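Local coordinates for protein hexokinase (Schistosoma mansoni, PDB 1BDG) that binds glucose and, as a hexokinase, probably transfers a phosphate group from ATP to the 6-hydroxyl of glucose and related hexoses, the entry step of glycolysis, at residues T59-G64 / S204-D209; T67-A72 / S84-G89; T264-S269 / R296-Y301; M289-L294 / E368-R373. All coordinates share one frame; numbering follows the deposited sequence.

Contact 1 of 4, residues T59-G64 / S204-D209; sequences TKTPNG and SCALED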
loop_
_atom_site.group_PDB
_atom_site.type_symbol
_atom_site.label_atom_id
_atom_site.label_comp_id
_atom_site.label_asym_id
_atom_site.label_seq_id
_atom_site.Cartn_x
_atom_site.Cartn_y
_atom_site.Cartn_z
ATOM N N THR A 59 -16.654 2.579 13.501
ATOM C CA THR A 59 -16.747 1.693 14.641
ATOM C C THR A 59 -17.366 0.324 14.308
ATOM O O THR A 59 -16.773 -0.713 14.614
ATOM C CB THR A 59 -17.452 2.399 15.800
ATOM O OG1 THR A 59 -18.704 2.932 15.348
ATOM C CG2 THR A 59 -16.593 3.551 16.295
ATOM N N LYS A 60 -18.479 0.318 13.583
ATOM C CA LYS A 60 -19.154 -0.931 13.218
ATOM C C LYS A 60 -19.088 -1.240 11.707
ATOM O O LYS A 60 -19.585 -0.460 10.885
ATOM C CB LYS A 60 -20.615 -0.892 13.686
ATOM N N THR A 61 -18.528 -2.401 11.355
ATOM C CA THR A 61 -18.407 -2.814 9.954
ATOM C C THR A 61 -19.739 -3.181 9.301
ATOM O O THR A 61 -20.588 -3.838 9.906
ATOM C CB THR A 61 -17.456 -4.016 9.791
ATOM O OG1 THR A 61 -17.815 -5.027 10.736
ATOM C CG2 THR A 61 -15.991 -3.589 9.995
ATOM N N PRO A 62 -19.909 -2.797 8.028
ATOM C CA PRO A 62 -21.126 -3.074 7.270
ATOM C C PRO A 62 -21.575 -4.528 7.319
ATOM O O PRO A 62 -20.820 -5.453 7.004
ATOM C CB PRO A 62 -20.747 -2.614 5.865
ATOM C CG PRO A 62 -19.885 -1.401 6.164
ATOM C CD PRO A 62 -18.977 -1.974 7.230
ATOM N N ASN A 63 -22.831 -4.702 7.715
ATOM C CA ASN A 63 -23.455 -6.025 7.841
ATOM C C ASN A 63 -24.159 -6.516 6.570
ATOM O O ASN A 63 -24.416 -7.709 6.418
ATOM C CB ASN A 63 -24.457 -5.989 8.993
ATOM C CG ASN A 63 -25.337 -4.762 8.943
ATOM O OD1 ASN A 63 -25.901 -4.440 7.898
ATOM N ND2 ASN A 63 -25.410 -4.033 10.047
ATOM N N GLY A 64 -24.523 -5.589 5.683
ATOM C CA GLY A 64 -25.180 -5.983 4.452
ATOM C C GLY A 64 -26.631 -5.563 4.339
ATOM O O GLY A 64 -27.212 -5.659 3.254
ATOM N N SER A 204 -15.017 -4.259 2.620
ATOM C CA SER A 204 -15.415 -5.158 1.531
ATOM C C SER A 204 -15.284 -6.593 1.997
ATOM O O SER A 204 -16.103 -7.460 1.647
ATOM C CB SER A 204 -14.517 -4.997 0.305
ATOM O OG SER A 204 -14.810 -3.816 -0.413
ATOM N N CYS A 205 -14.246 -6.831 2.795
ATOM C CA CYS A 205 -13.949 -8.146 3.324
ATOM C C CYS A 205 -14.934 -8.631 4.382
ATOM O O CYS A 205 -15.320 -9.798 4.367
ATOM C CB CYS A 205 -12.536 -8.149 3.877
ATOM S SG CYS A 205 -11.993 -9.717 4.617
ATOM N N ALA A 206 -15.341 -7.742 5.287
ATOM C CA ALA A 206 -16.280 -8.083 6.358
ATOM C C ALA A 206 -17.656 -8.416 5.767
ATOM O O ALA A 206 -18.315 -9.374 6.195
ATOM C CB ALA A 206 -16.388 -6.927 7.345
ATOM N N LEU A 207 -18.064 -7.626 4.772
ATOM C CA LEU A 207 -19.335 -7.804 4.072
ATOM C C LEU A 207 -19.504 -9.213 3.547
ATOM O O LEU A 207 -20.628 -9.665 3.326
ATOM C CB LEU A 207 -19.421 -6.851 2.884
ATOM C CG LEU A 207 -19.708 -5.380 3.156
ATOM C CD1 LEU A 207 -19.623 -4.549 1.867
ATOM C CD2 LEU A 207 -21.098 -5.308 3.775
ATOM N N GLU A 208 -18.389 -9.883 3.278
ATOM C CA GLU A 208 -18.404 -11.251 2.766
ATOM C C GLU A 208 -18.098 -12.242 3.883
ATOM O O GLU A 208 -18.897 -13.131 4.171
ATOM C CB GLU A 208 -17.375 -11.402 1.643
ATOM C CG GLU A 208 -17.523 -10.339 0.536
ATOM C CD GLU A 208 -16.508 -10.503 -0.591
ATOM O OE1 GLU A 208 -16.752 -11.337 -1.503
ATOM O OE2 GLU A 208 -15.480 -9.790 -0.563
ATOM N N ASP A 209 -16.966 -12.050 4.551
ATOM C CA ASP A 209 -16.528 -12.921 5.634
ATOM C C ASP A 209 -16.746 -12.234 6.964
ATOM O O ASP A 209 -16.183 -11.174 7.215
ATOM C CB ASP A 209 -15.041 -13.207 5.462
ATOM C CG ASP A 209 -14.590 -14.444 6.196
ATOM O OD1 ASP A 209 -15.114 -14.726 7.289
ATOM O OD2 ASP A 209 -13.697 -15.144 5.671
#
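Pro62 and Leu207 make the main apolar touch: the proline CB lies 3.4 Å from Leu207 CD2 and about 4.0 Å from Leu207 CG, so one branch of the leucine does nearly all the work. The CB of Leu207 does not aim at residues 59-64; a chi1 of -76°, with CG anti to the carbonyl carbon, brings CD2 over to the proline. Beside this pair, the single methyl of Ala206 faces Thr61 directly, Ala206 CB standing 3.9 Å from Thr61 CB. Thr61 presents this CB, with OG1 a little farther off, to Ala206, whose small side chain suits so close a loop.

Helix 197-206 is assigned to the large subdomain, while loop 59-64 carries the chain from strand 54-55 of one sheet to strand 68-75 of the small-subdomain sheet, a position consistent with a junction between the two lobes of this actin-like fold. Helix 435-444 flanks it too, touching both Pro62 and Leu207.

Van der Waals contact with backbone atoms adds to the apolar patch: Leu207 CD2 is 3.2 Å from Pro62 O and 3.9 Å from Gly64 N. That amide is hydrogen-bonded to Glu66, and Asn63, whose CB points away from the helix, has its OD1 hydrogen-bonded to Thr65 OG1.

Polar bonding within 204-209 is backbone work. Cys205 O takes Asp209 N at 2.8 Å and Glu208 N at 3.3 Å as the chain turns, and the Cys205 side chain forms a disulfide with Cys212.

Contact 2 of 4, residues T67-A72 / S84-G89; sequences TGNFLA and SVTLEG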
loop_
_atom_site.group_PDB
_atom_site.type_symbol
_atom_site.label_atom_id
_atom_site.label_comp_id
_atom_site.label_asym_id
_atom_site.label_seq_id
_atom_site.Cartn_x
_atom_site.Cartn_y
_atom_site.Cartn_z
ATOM N N THR A 67 -29.029 -0.159 2.437
ATOM C CA THR A 67 -29.832 0.076 1.228
ATOM C C THR A 67 -29.576 1.446 0.634
ATOM O O THR A 67 -29.301 2.400 1.353
ATOM C CB THR A 67 -31.343 -0.030 1.538
ATOM O OG1 THR A 67 -31.678 0.807 2.663
ATOM C CG2 THR A 67 -31.707 -1.481 1.848
ATOM N N GLY A 68 -29.649 1.538 -0.685
ATOM C CA GLY A 68 -29.410 2.805 -1.359
ATOM C C GLY A 68 -28.520 2.664 -2.587
ATOM O O GLY A 68 -28.262 1.536 -3.062
ATOM N N ASN A 69 -28.094 3.815 -3.122
ATOM C CA ASN A 69 -27.210 3.906 -4.298
ATOM C C ASN A 69 -26.195 5.018 -3.976
ATOM O O ASN A 69 -26.596 6.150 -3.665
ATOM C CB ASN A 69 -28.007 4.294 -5.554
ATOM C CG ASN A 69 -27.121 4.389 -6.816
ATOM O OD1 ASN A 69 -27.177 5.377 -7.575
ATOM N ND2 ASN A 69 -26.316 3.352 -7.050
ATOM N N PHE A 70 -24.899 4.701 -4.008
ATOM C CA PHE A 70 -23.875 5.686 -3.683
ATOM C C PHE A 70 -22.760 5.711 -4.703
ATOM O O PHE A 70 -22.608 4.783 -5.483
ATOM C CB PHE A 70 -23.261 5.362 -2.321
ATOM C CG PHE A 70 -24.271 5.118 -1.243
ATOM C CD1 PHE A 70 -25.097 3.990 -1.285
ATOM C CD2 PHE A 70 -24.400 6.015 -0.186
ATOM C CE1 PHE A 70 -26.041 3.756 -0.292
ATOM C CE2 PHE A 70 -25.338 5.797 0.820
ATOM C CZ PHE A 70 -26.167 4.659 0.769
ATOM N N LEU A 71 -21.985 6.790 -4.691
ATOM C CA LEU A 71 -20.842 6.947 -5.580
ATOM C C LEU A 71 -19.644 6.615 -4.713
ATOM O O LEU A 71 -19.748 6.636 -3.487
ATOM C CB LEU A 71 -20.717 8.392 -6.079
ATOM C CG LEU A 71 -21.830 8.971 -6.962
ATOM C CD1 LEU A 71 -21.457 10.379 -7.324
ATOM C CD2 LEU A 71 -22.047 8.147 -8.212
ATOM N N ALA A 72 -18.509 6.321 -5.327
ATOM C CA ALA A 72 -17.315 5.996 -4.564
ATOM C C ALA A 72 -16.111 6.269 -5.429
ATOM O O ALA A 72 -16.078 5.842 -6.584
ATOM C CB ALA A 72 -17.341 4.540 -4.154
ATOM N N SER A 84 -19.810 3.390 -8.740
ATOM C CA SER A 84 -21.214 3.674 -8.470
ATOM C C SER A 84 -21.750 2.392 -7.902
ATOM O O SER A 84 -21.713 1.357 -8.568
ATOM C CB SER A 84 -21.968 3.994 -9.755
ATOM O OG SER A 84 -23.314 4.289 -9.450
ATOM N N VAL A 85 -22.258 2.453 -6.684
ATOM C CA VAL A 85 -22.736 1.259 -6.032
ATOM C C VAL A 85 -24.197 1.358 -5.620
ATOM O O VAL A 85 -24.702 2.440 -5.276
ATOM C CB VAL A 85 -21.869 0.928 -4.778
ATOM C CG1 VAL A 85 -22.082 -0.531 -4.382
ATOM C CG2 VAL A 85 -20.365 1.214 -5.042
ATOM N N THR A 86 -24.864 0.211 -5.656
ATOM C CA THR A 86 -26.262 0.083 -5.288
ATOM C C THR A 86 -26.311 -1.085 -4.313
ATOM O O THR A 86 -25.867 -2.200 -4.621
ATOM C CB THR A 86 -27.122 -0.196 -6.529
ATOM O OG1 THR A 86 -27.568 1.051 -7.079
ATOM C CG2 THR A 86 -28.316 -1.105 -6.203
ATOM N N LEU A 87 -26.808 -0.822 -3.115
ATOM C CA LEU A 87 -26.883 -1.848 -2.095
ATOM C C LEU A 87 -28.359 -1.958 -1.744
ATOM O O LEU A 87 -29.108 -0.981 -1.875
ATOM C CB LEU A 87 -26.095 -1.386 -0.873
ATOM C CG LEU A 87 -24.828 -0.592 -1.181
ATOM C CD1 LEU A 87 -24.562 0.363 -0.067
ATOM C CD2 LEU A 87 -23.662 -1.503 -1.393
ATOM N N GLU A 88 -28.776 -3.160 -1.353
ATOM C CA GLU A 88 -30.156 -3.461 -0.957
ATOM C C GLU A 88 -29.964 -4.756 -0.157
ATOM O O GLU A 88 -29.782 -5.821 -0.768
ATOM C CB GLU A 88 -30.996 -3.776 -2.200
ATOM C CG GLU A 88 -30.478 -3.141 -3.516
ATOM C CD GLU A 88 -30.917 -3.884 -4.784
ATOM O OE1 GLU A 88 -30.646 -5.110 -4.901
ATOM O OE2 GLU A 88 -31.529 -3.231 -5.664
ATOM N N GLY A 89 -29.917 -4.686 1.174
ATOM C CA GLY A 89 -29.699 -5.900 1.962
ATOM C C GLY A 89 -30.887 -6.582 2.645
ATOM O O GLY A 89 -32.033 -6.125 2.454
#
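Phe70 overlaps Leu87 on one face of a beta hairpin, the two side chains meeting at about a right angle, with Phe70 CE1 3.7 Å from Leu87 CD1. Val85 points to this same face, a suitable place for bulky apolar residues. The short axes of 68-72 and 84-87 run at 156°, close to antiparallel, in a hairpin whose first strand carries, near its end, Asp74 of the predicted ATP site. Two hydrogen-bonded pairs hold the strands. In Phe70–Val85, Val85 N bonds to Phe70 O at 2.6 Å, and Phe70 N returns a bond to Val85 O. In Gly68–Leu87, Leu87 N reaches Gly68 O at 2.8 Å, while Gly68 N bonds to Leu87 O. Glycine suits its place, since its phi is positive (136°) and the Phe70 ring lies where a side chain would start.

Asn69, Thr86, Leu71 and Ser84 look to the other face, in non-hydrogen-bonded pairs. With its CG anti to the backbone N (chi1 -179°), Asn69 folds its amide across the neighbouring strand, where ND2 sits 2.6 Å from Thr86 OG1. Val85 O thus has a firm donor in Phe70 N and a weak one in Asn69 ND2, so the side-chain amide at most adds weakly to the backbone pairing.

Contact 3 of 4, residues T264-S269 / R296-Y301; sequences TQFDKS and RHIIVY
A steep helix-helix crossing in the large subdomain brings Phe266 of helix 265-272 against Ile298 and Tyr301 of helix 288-304. The short axes of 265-269 and 296-301 make an angle of 107° and come within 9.4 Å, and Phe266 contributes more of the buried surface than any other residue. Its CG stands anti to the carbonyl carbon (chi1 -53°), which carries the ring out to the second helix. Over one ring face lies Ile298, whose CG1 makes a CH-pi contact 3.9 Å from the centroid; on the other face rests the CG of its own neighbour Gln265. A beta-branched aliphatic chain and a flexible methylene chain both suit the flat surfaces of the ring.

The far edge of the phenyl group turns toward the face of Tyr301 in an offset edge-to-face pair, with planes at 62°. Phe266 CE1 approaches Tyr301 CD2 to 3.6 Å. Helix 5-16 packs against the cluster, its Ile15 touching both aromatic residues.

The start of helix 265-272 is capped by a capping box. Thr264 N donates to the anti lone pair of Asp267 OD2, 3.1 Å away, and Thr264 OG1 accepts a weak bond from Phe266 N. Threonine and aspartate suit these positions because both offer side-chain oxygens to amide N-H groups near the helix start, here in one good bond and one weak one. Asp267 OD2 also forms a salt bridge with Arg373.

His297, whose ND1 is hydrogen-bonded to Glu293 O, points toward Ser269. Its ring carbon CD2 lies 3.2 Å from Ser269 OG.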
loop_
_atom_site.group_PDB
_atom_site.type_symbol
_atom_site.label_atom_id
_atom_site.label_comp_id
_atom_site.label_asym_id
_atom_site.label_seq_id
_atom_site.Cartn_x
_atom_site.Cartn_y
_atom_site.Cartn_z
ATOM N N THR A 264 19.802 -1.452 4.390
ATOM C CA THR A 264 21.074 -1.507 3.668
ATOM C C THR A 264 21.344 -0.193 2.936
ATOM O O THR A 264 20.507 0.717 2.952
ATOM C CB THR A 264 21.069 -2.652 2.642
ATOM O OG1 THR A 264 20.141 -2.352 1.595
ATOM C CG2 THR A 264 20.666 -3.961 3.299
ATOM N N GLN A 265 22.495 -0.106 2.272
ATOM C CA GLN A 265 22.872 1.112 1.541
ATOM C C GLN A 265 22.014 1.370 0.306
ATOM O O GLN A 265 21.865 2.510 -0.137
ATOM C CB GLN A 265 24.365 1.111 1.164
ATOM C CG GLN A 265 24.845 -0.130 0.414
ATOM C CD GLN A 265 26.149 0.095 -0.360
ATOM O OE1 GLN A 265 26.153 0.676 -1.455
ATOM N NE2 GLN A 265 27.246 -0.399 0.190
ATOM N N PHE A 266 21.447 0.303 -0.236
ATOM C CA PHE A 266 20.589 0.383 -1.398
ATOM C C PHE A 266 19.267 1.004 -0.956
ATOM O O PHE A 266 18.632 1.752 -1.692
ATOM C CB PHE A 266 20.397 -1.022 -1.939
ATOM C CG PHE A 266 21.694 -1.741 -2.196
ATOM C CD1 PHE A 266 22.562 -1.302 -3.189
ATOM C CD2 PHE A 266 22.067 -2.829 -1.422
ATOM C CE1 PHE A 266 23.781 -1.929 -3.412
ATOM C CE2 PHE A 266 23.286 -3.465 -1.637
ATOM C CZ PHE A 266 24.148 -3.008 -2.640
ATOM N N ASP A 267 18.879 0.700 0.275
ATOM C CA ASP A 267 17.664 1.228 0.871
ATOM C C ASP A 267 17.858 2.728 1.149
ATOM O O ASP A 267 16.930 3.530 1.003
ATOM C CB ASP A 267 17.354 0.483 2.189
ATOM C CG ASP A 267 16.782 -0.914 1.972
ATOM O OD1 ASP A 267 15.866 -1.079 1.138
ATOM O OD2 ASP A 267 17.222 -1.848 2.668
ATOM N N LYS A 268 19.083 3.097 1.517
ATOM C CA LYS A 268 19.422 4.480 1.831
ATOM C C LYS A 268 19.579 5.357 0.607
ATOM O O LYS A 268 19.082 6.477 0.604
ATOM C CB LYS A 268 20.683 4.551 2.697
ATOM C CG LYS A 268 20.517 3.873 4.022
ATOM C CD LYS A 268 21.756 3.921 4.875
ATOM C CE LYS A 268 21.512 3.030 6.080
ATOM N NZ LYS A 268 22.406 3.236 7.231
ATOM N N SER A 269 20.245 4.873 -0.437
ATOM C CA SER A 269 20.408 5.686 -1.634
ATOM C C SER A 269 19.141 5.708 -2.481
ATOM O O SER A 269 18.998 6.560 -3.363
ATOM C CB SER A 269 21.602 5.230 -2.457
ATOM O OG SER A 269 21.426 3.906 -2.909
ATOM N N ARG A 296 17.345 -1.717 -9.228
ATOM C CA ARG A 296 18.049 -0.783 -10.096
ATOM C C ARG A 296 19.250 -0.238 -9.343
ATOM O O ARG A 296 20.340 -0.145 -9.904
ATOM C CB ARG A 296 17.171 0.395 -10.527
ATOM C CG ARG A 296 17.732 1.100 -11.765
ATOM C CD ARG A 296 16.940 2.298 -12.176
ATOM N NE ARG A 296 16.953 3.301 -11.122
ATOM C CZ ARG A 296 17.890 4.226 -10.984
ATOM N NH1 ARG A 296 18.897 4.286 -11.851
ATOM N NH2 ARG A 296 17.850 5.056 -9.943
ATOM N N HIS A 297 19.039 0.157 -8.090
ATOM C CA HIS A 297 20.119 0.682 -7.270
ATOM C C HIS A 297 21.222 -0.336 -7.091
ATOM O O HIS A 297 22.382 -0.002 -7.208
ATOM C CB HIS A 297 19.603 1.168 -5.923
ATOM C CG HIS A 297 19.111 2.576 -5.958
ATOM N ND1 HIS A 297 17.880 2.918 -6.470
ATOM C CD2 HIS A 297 19.717 3.737 -5.631
ATOM C CE1 HIS A 297 17.748 4.232 -6.463
ATOM N NE2 HIS A 297 18.854 4.754 -5.956
ATOM N N ILE A 298 20.863 -1.583 -6.829
ATOM C CA ILE A 298 21.858 -2.620 -6.666
ATOM C C ILE A 298 22.642 -2.722 -7.974
ATOM O O ILE A 298 23.869 -2.659 -7.971
ATOM C CB ILE A 298 21.194 -3.974 -6.332
ATOM C CG1 ILE A 298 20.448 -3.872 -4.997
ATOM C CG2 ILE A 298 22.251 -5.079 -6.296
ATOM C CD1 ILE A 298 19.245 -4.778 -4.883
ATOM N N ILE A 299 21.921 -2.837 -9.090
ATOM C CA ILE A 299 22.531 -2.929 -10.417
ATOM C C ILE A 299 23.514 -1.791 -10.627
ATOM O O ILE A 299 24.721 -2.033 -10.686
ATOM C CB ILE A 299 21.472 -2.945 -11.547
ATOM C CG1 ILE A 299 20.686 -4.258 -11.492
ATOM C CG2 ILE A 299 22.145 -2.836 -12.915
ATOM C CD1 ILE A 299 19.566 -4.331 -12.506
ATOM N N VAL A 300 23.019 -0.563 -10.730
ATOM C CA VAL A 300 23.902 0.598 -10.900
ATOM C C VAL A 300 25.173 0.498 -10.001
ATOM O O VAL A 300 26.287 0.808 -10.452
ATOM C CB VAL A 300 23.125 1.915 -10.651
ATOM C CG1 VAL A 300 24.073 3.084 -10.475
ATOM C CG2 VAL A 300 22.187 2.175 -11.816
ATOM N N TYR A 301 25.018 0.003 -8.772
ATOM C CA TYR A 301 26.153 -0.173 -7.872
ATOM C C TYR A 301 27.078 -1.258 -8.424
ATOM O O TYR A 301 28.299 -1.080 -8.492
ATOM C CB TYR A 301 25.688 -0.600 -6.479
ATOM C CG TYR A 301 26.829 -1.055 -5.599
ATOM C CD1 TYR A 301 27.844 -0.173 -5.228
ATOM C CD2 TYR A 301 26.920 -2.384 -5.162
ATOM C CE1 TYR A 301 28.922 -0.597 -4.443
ATOM C CE2 TYR A 301 28.002 -2.819 -4.377
ATOM C CZ TYR A 301 28.994 -1.915 -4.025
ATOM O OH TYR A 301 30.053 -2.320 -3.255
#

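Contact 4 of 4, residues M289-L294 / E368-R373; sequences MYLGEL and EMVVKR
Arg373 NH1 forms a salt bridge with Asp267 OD2, and the same guanidinium presents its edge to Leu294, whose CD1 lies in its plane 3.3 Å from Arg373 NH2. A stretched start (CG anti to the backbone N, chi1 179°) followed by a bend at chi3 carries the guanidinium out from its helix, to Asp267 and the methyl end of Leu294. NH2 is hydrogen-bonded as well, which helps explain how a buried cation is tolerated beside a methyl group.

The rest of the contact is aliphatic. Val370 is the central piece: its CG1 branch, anti to the backbone N, points between two leucines, standing 3.7 Å from Leu291 CD2 and 3.8 Å from Leu294 CD1. Leu291 and Val370 lie alongside one another, pointing opposite ways, whereas Leu294 meets the valine obliquely. More distantly, Leu291 CD1 looks to Val371 CG2. Short branched chains suit this buried seam between near-antiparallel segments, whose axes are 9.6 Å apart at 151°.

Leu291 lies near Leu402 and Val371 near Leu328, both residues probably of the ATP site. Helix 265-272 lies along the Leu294 side, helix 283-286 touches Arg373, and helix 409-420 packs on Val371.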
loop_
_atom_site.group_PDB
_atom_site.type_symbol
_atom_site.label_atom_id
_atom_site.label_comp_id
_atom_site.label_asym_id
_atom_site.label_seq_id
_atom_site.Cartn_x
_atom_site.Cartn_y
_atom_site.Cartn_z
ATOM N N MET A 289 5.914 0.331 -5.455
ATOM C CA MET A 289 6.498 1.517 -6.065
ATOM C C MET A 289 8.002 1.582 -5.850
ATOM O O MET A 289 8.720 2.217 -6.630
ATOM C CB MET A 289 5.861 2.778 -5.482
ATOM C CG MET A 289 6.570 4.065 -5.832
ATOM S SD MET A 289 5.675 5.480 -5.214
ATOM C CE MET A 289 5.918 6.598 -6.516
ATOM N N TYR A 290 8.494 0.896 -4.823
ATOM C CA TYR A 290 9.914 0.980 -4.533
ATOM C C TYR A 290 10.759 -0.255 -4.740
ATOM O O TYR A 290 11.977 -0.133 -4.886
ATOM C CB TYR A 290 10.126 1.501 -3.117
ATOM C CG TYR A 290 9.353 2.764 -2.780
ATOM C CD1 TYR A 290 9.906 4.031 -2.988
ATOM C CD2 TYR A 290 8.092 2.690 -2.214
ATOM C CE1 TYR A 290 9.228 5.178 -2.626
ATOM C CE2 TYR A 290 7.410 3.825 -1.859
ATOM C CZ TYR A 290 7.978 5.062 -2.062
ATOM O OH TYR A 290 7.288 6.178 -1.657
ATOM N N LEU A 291 10.143 -1.435 -4.795
ATOM C CA LEU A 291 10.926 -2.657 -4.970
ATOM C C LEU A 291 11.721 -2.733 -6.260
ATOM O O LEU A 291 12.812 -3.279 -6.269
ATOM C CB LEU A 291 10.075 -3.909 -4.800
ATOM C CG LEU A 291 9.549 -4.192 -3.395
ATOM C CD1 LEU A 291 8.943 -5.553 -3.334
ATOM C CD2 LEU A 291 10.664 -4.079 -2.404
ATOM N N GLY A 292 11.190 -2.194 -7.349
ATOM C CA GLY A 292 11.925 -2.220 -8.601
ATOM C C GLY A 292 13.124 -1.290 -8.519
ATOM O O GLY A 292 14.214 -1.586 -9.011
ATOM N N GLU A 293 12.945 -0.182 -7.821
ATOM C CA GLU A 293 14.000 0.797 -7.684
ATOM C C GLU A 293 15.147 0.190 -6.887
ATOM O O GLU A 293 16.313 0.535 -7.110
ATOM C CB GLU A 293 13.437 2.065 -7.030
ATOM C CG GLU A 293 14.274 3.349 -7.191
ATOM C CD GLU A 293 14.594 3.766 -8.647
ATOM O OE1 GLU A 293 14.221 3.057 -9.615
ATOM O OE2 GLU A 293 15.264 4.812 -8.813
ATOM N N LEU A 294 14.846 -0.764 -6.012
ATOM C CA LEU A 294 15.900 -1.384 -5.215
ATOM C C LEU A 294 16.864 -2.176 -6.084
ATOM O O LEU A 294 18.080 -2.083 -5.902
ATOM C CB LEU A 294 15.325 -2.273 -4.095
ATOM C CG LEU A 294 15.208 -1.618 -2.713
ATOM C CD1 LEU A 294 14.525 -2.532 -1.734
ATOM C CD2 LEU A 294 16.580 -1.229 -2.215
ATOM N N GLU A 368 15.203 -11.704 -6.645
ATOM C CA GLU A 368 14.827 -12.684 -5.626
ATOM C C GLU A 368 15.117 -12.179 -4.205
ATOM O O GLU A 368 14.284 -12.313 -3.314
ATOM C CB GLU A 368 15.585 -14.009 -5.860
ATOM C CG GLU A 368 15.425 -15.021 -4.731
ATOM C CD GLU A 368 16.470 -16.138 -4.753
ATOM O OE1 GLU A 368 17.655 -15.879 -4.426
ATOM O OE2 GLU A 368 16.099 -17.292 -5.064
ATOM N N MET A 369 16.305 -11.617 -3.996
ATOM C CA MET A 369 16.687 -11.105 -2.690
ATOM C C MET A 369 15.719 -10.030 -2.250
ATOM O O MET A 369 15.107 -10.128 -1.184
ATOM C CB MET A 369 18.103 -10.516 -2.705
ATOM C CG MET A 369 19.216 -11.527 -2.843
ATOM S SD MET A 369 19.013 -12.927 -1.768
ATOM C CE MET A 369 20.019 -12.458 -0.397
ATOM N N VAL A 370 15.555 -9.025 -3.099
ATOM C CA VAL A 370 14.677 -7.913 -2.804
ATOM C C VAL A 370 13.234 -8.320 -2.592
ATOM O O VAL A 370 12.611 -7.903 -1.634
ATOM C CB VAL A 370 14.757 -6.857 -3.912
ATOM C CG1 VAL A 370 13.736 -5.743 -3.681
ATOM C CG2 VAL A 370 16.186 -6.302 -3.978
ATOM N N VAL A 371 12.711 -9.153 -3.478
ATOM C CA VAL A 371 11.321 -9.592 -3.405
ATOM C C VAL A 371 11.040 -10.552 -2.255
ATOM O O VAL A 371 9.935 -10.554 -1.711
ATOM C CB VAL A 371 10.860 -10.181 -4.781
ATOM C CG1 VAL A 371 9.955 -11.395 -4.586
ATOM C CG2 VAL A 371 10.160 -9.094 -5.608
ATOM N N LYS A 372 12.039 -11.348 -1.881
ATOM C CA LYS A 372 11.909 -12.308 -0.783
ATOM C C LYS A 372 11.745 -11.605 0.562
ATOM O O LYS A 372 10.873 -11.954 1.361
ATOM C CB LYS A 372 13.136 -13.204 -0.727
ATOM C CG LYS A 372 12.956 -14.577 -1.320
ATOM C CD LYS A 372 13.483 -15.681 -0.390
ATOM N N ARG A 373 12.605 -10.617 0.808
ATOM C CA ARG A 373 12.571 -9.840 2.040
ATOM C C ARG A 373 11.313 -8.975 2.116
ATOM O O ARG A 373 10.806 -8.690 3.203
ATOM C CB ARG A 373 13.786 -8.937 2.107
ATOM C CG ARG A 373 13.849 -8.060 3.336
ATOM C CD ARG A 373 14.976 -7.059 3.219
ATOM N NE ARG A 373 14.736 -6.079 2.163
ATOM C CZ ARG A 373 15.374 -4.918 2.067
ATOM N NH1 ARG A 373 16.298 -4.580 2.959
ATOM N NH2 ARG A 373 15.076 -4.084 1.087
#

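Contacts 3 and 4 form one unit: their centres are 11 Å apart, they share helix 288-304, the Asp267–Arg373 salt bridge joins them, and their segments alternate along the chain, so helices 265-272, 288-304 and 357-389 are packed together. Contact 1 closes before either of them opens and lies on the opposite side of the chain's centre, 42 Å from contact 3 and 33 Å from contact 4 between centres. Contact 2 is nested in the loop that contact 1 closes, with centres 14 Å apart; its hairpin belongs to the small-subdomain sheet. One group thus packs three helices of the large subdomain, while the other lies at and beyond its junction with the small subdomain.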